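Local coordinates for protein glycerophosphodiester phosphodiesterase (Cytophaga hutchinsonii ATCC 33406, PDB 3CH0) that belongs to the glycerophosphodiester phosphodiesterase family, whose members are built on a TIM-barrel fold, at residues A[230-234]-A[235-239]. Numbering follows the deposited sequence.
Sequences DAAHK and LGMRV
M237, a selenomethionine, folds its side chain back over A232. Its CB lies 3.5 Å from A232 O. CG is farther off, 4.1 Å from the same oxygen. The chain runs straight as far as SE and then bends at chi3 (-71°). This turn brings the CE methyl onto A232, 3.7 Å from its CB and equally close to its CA. From the strand, V239 CG2 packs on A232 CB at 3.5 Å, a tight fit for two carbons. Outside the turn, M237 also packs on L207 and Y217.

Backbone bonds reach back into the last helical turn. M237 N donates to A232 O at 3.0 Å. G236 N donates to H233 O at 2.9 Å. G236 has positive phi (87°), where a CB would press on the carbonyl oxygen before it. L235 N bonds to A231 O, and L235 CG lies beside that oxygen.

The H233 ring meets M237 O edge-on, with CD2 3.3 Å from the oxygen and near the ring plane. Its NE2 is hydrogen-bonded to D259, whose carboxylate also takes the V239 N-H.

This is a Schellman motif closing helix 226-234. It turns the chain into strand 238-239, within the beta-alpha-beta unit that begins at strand 216-219 of the TIM barrel.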
ATOM      1  N   ASP A 230      -5.921  21.211   8.073  1.00 16.40           N
ATOM      2  CA  ASP A 230      -6.496  22.438   7.516  1.00 17.59           C
ATOM      3  C   ASP A 230      -5.512  23.111   6.541  1.00 13.57           C
ATOM      4  O   ASP A 230      -5.927  23.561   5.457  1.00 16.04           O
ATOM      5  CB  ASP A 230      -6.866  23.401   8.645  1.00 15.84           C
ATOM      6  CG  ASP A 230      -8.046  22.945   9.434  1.00 16.98           C
ATOM      7  OD1 ASP A 230      -8.831  22.096   8.945  1.00 18.83           O
ATOM      8  OD2 ASP A 230      -8.215  23.515  10.532  1.00 20.16           O
ATOM      9  N   ALA A 231      -4.223  23.123   6.867  1.00 14.40           N
ATOM     10  CA  ALA A 231      -3.200  23.644   5.977  1.00 15.45           C
ATOM     11  C   ALA A 231      -3.119  22.856   4.662  1.00 14.52           C
ATOM     12  O   ALA A 231      -2.990  23.413   3.566  1.00 16.47           O
ATOM     13  CB  ALA A 231      -1.833  23.730   6.674  1.00 15.47           C
ATOM     14  N   ALA A 232      -3.176  21.530   4.783  1.00 14.43           N
ATOM     15  CA  ALA A 232      -3.117  20.657   3.611  1.00 15.16           C
ATOM     16  C   ALA A 232      -4.327  20.901   2.721  1.00 14.87           C
ATOM     17  O   ALA A 232      -4.161  21.016   1.504  1.00 16.20           O
ATOM     18  CB  ALA A 232      -3.017  19.162   4.057  1.00 14.46           C
ATOM     19  N   HIS A 233      -5.513  21.026   3.324  1.00 14.94           N
ATOM     20  CA  HIS A 233      -6.735  21.333   2.601  1.00 15.77           C
ATOM     21  C   HIS A 233      -6.637  22.655   1.824  1.00 16.10           C
ATOM     22  O   HIS A 233      -7.079  22.729   0.693  1.00 18.70           O
ATOM     23  CB  HIS A 233      -7.926  21.365   3.543  1.00 17.18           C
ATOM     24  CG  HIS A 233      -8.379  19.999   3.956  1.00 14.40           C
ATOM     25  ND1 HIS A 233      -9.266  19.767   4.994  1.00 14.40           N
ATOM     26  CD2 HIS A 233      -8.077  18.779   3.431  1.00 19.81           C
ATOM     27  CE1 HIS A 233      -9.475  18.466   5.090  1.00 16.69           C
ATOM     28  NE2 HIS A 233      -8.757  17.846   4.167  1.00 15.16           N
ATOM     29  N   LYS A 234      -6.014  23.658   2.417  0.50 18.42           N
ATOM     30  CA  LYS A 234      -5.867  24.969   1.764  0.50 18.50           C
ATOM     31  C   LYS A 234      -4.933  24.921   0.563  0.50 19.63           C
ATOM     32  O   LYS A 234      -4.972  25.808  -0.306  0.50 20.58           O
ATOM     33  CB  LYS A 234      -5.365  25.989   2.774  0.50 19.63           C
ATOM     34  CG  LYS A 234      -6.351  26.249   3.880  0.50 24.43           C
ATOM     35  CD  LYS A 234      -6.930  27.643   3.828  0.50 29.28           C
ATOM     36  CE  LYS A 234      -7.792  27.911   5.066  0.50 28.36           C
ATOM     37  NZ  LYS A 234      -7.103  27.547   6.356  0.50 29.45           N
ATOM     38  N   LEU A 235      -4.070  23.908   0.528  1.00 17.72           N
ATOM     39  CA  LEU A 235      -3.240  23.612  -0.655  1.00 18.77           C
ATOM     40  C   LEU A 235      -3.917  22.688  -1.665  1.00 17.79           C
ATOM     41  O   LEU A 235      -3.343  22.375  -2.718  1.00 22.85           O
ATOM     42  CB  LEU A 235      -1.890  23.020  -0.214  1.00 19.83           C
ATOM     43  CG  LEU A 235      -0.912  23.944   0.524  1.00 19.96           C
ATOM     44  CD1 LEU A 235       0.202  23.126   1.186  1.00 22.38           C
ATOM     45  CD2 LEU A 235      -0.336  25.034  -0.450  1.00 23.38           C
ATOM     46  N   GLY A 236      -5.112  22.226  -1.350  1.00 18.69           N
ATOM     47  CA  GLY A 236      -5.855  21.392  -2.263  1.00 17.17           C
ATOM     48  C   GLY A 236      -5.525  19.900  -2.119  1.00 18.70           C
ATOM     49  O   GLY A 236      -5.971  19.091  -2.922  1.00 20.88           O
HETATM   50  N   MSE A 237      -4.807  19.539  -1.049  1.00 15.04           N
HETATM   51  CA  MSE A 237      -4.466  18.117  -0.774  1.00 15.02           C
HETATM   52  C   MSE A 237      -5.551  17.463   0.043  1.00 15.21           C
HETATM   53  O   MSE A 237      -6.187  18.120   0.868  1.00 17.34           O
HETATM   54  CB  MSE A 237      -3.179  17.996   0.015  1.00 15.21           C
HETATM   55  CG  MSE A 237      -2.008  18.398  -0.798  1.00 22.28           C
HETATM   56 SE   MSE A 237      -0.349  18.058   0.088  0.75 16.54          SE
HETATM   57  CE  MSE A 237      -0.534  19.398   1.361  1.00 26.35           C
ATOM     58  N   ARG A 238      -5.724  16.155  -0.148  1.00 13.66           N
ATOM     59  CA  ARG A 238      -6.501  15.331   0.745  1.00 14.20           C
ATOM     60  C   ARG A 238      -5.542  14.684   1.731  1.00 13.82           C
ATOM     61  O   ARG A 238      -4.359  14.524   1.436  1.00 14.27           O
ATOM     62  CB  ARG A 238      -7.248  14.264   0.001  1.00 14.52           C
ATOM     63  CG  ARG A 238      -8.402  14.957  -0.799  1.00 19.00           C
ATOM     64  CD  ARG A 238      -9.163  14.054  -1.672  1.00 25.87           C
ATOM     65  NE  ARG A 238      -8.349  13.666  -2.805  1.00 27.34           N
ATOM     66  CZ  ARG A 238      -7.843  12.445  -3.011  1.00 35.07           C
ATOM     67  NH1 ARG A 238      -8.098  11.458  -2.142  1.00 28.67           N
ATOM     68  NH2 ARG A 238      -7.107  12.215  -4.113  1.00 25.99           N
ATOM     69  N   VAL A 239      -6.050  14.439   2.919  1.00 11.88           N
ATOM     70  CA  VAL A 239      -5.257  13.884   4.020  1.00 10.29           C
ATOM     71  C   VAL A 239      -5.792  12.501   4.408  1.00 10.65           C
ATOM     72  O   VAL A 239      -6.937  12.354   4.817  1.00 11.41           O
ATOM     73  CB  VAL A 239      -5.225  14.807   5.263  1.00 11.41           C
ATOM     74  CG1 VAL A 239      -4.336  14.159   6.375  1.00 11.66           C
ATOM     75  CG2 VAL A 239      -4.697  16.204   4.846  1.00 12.50           C
TER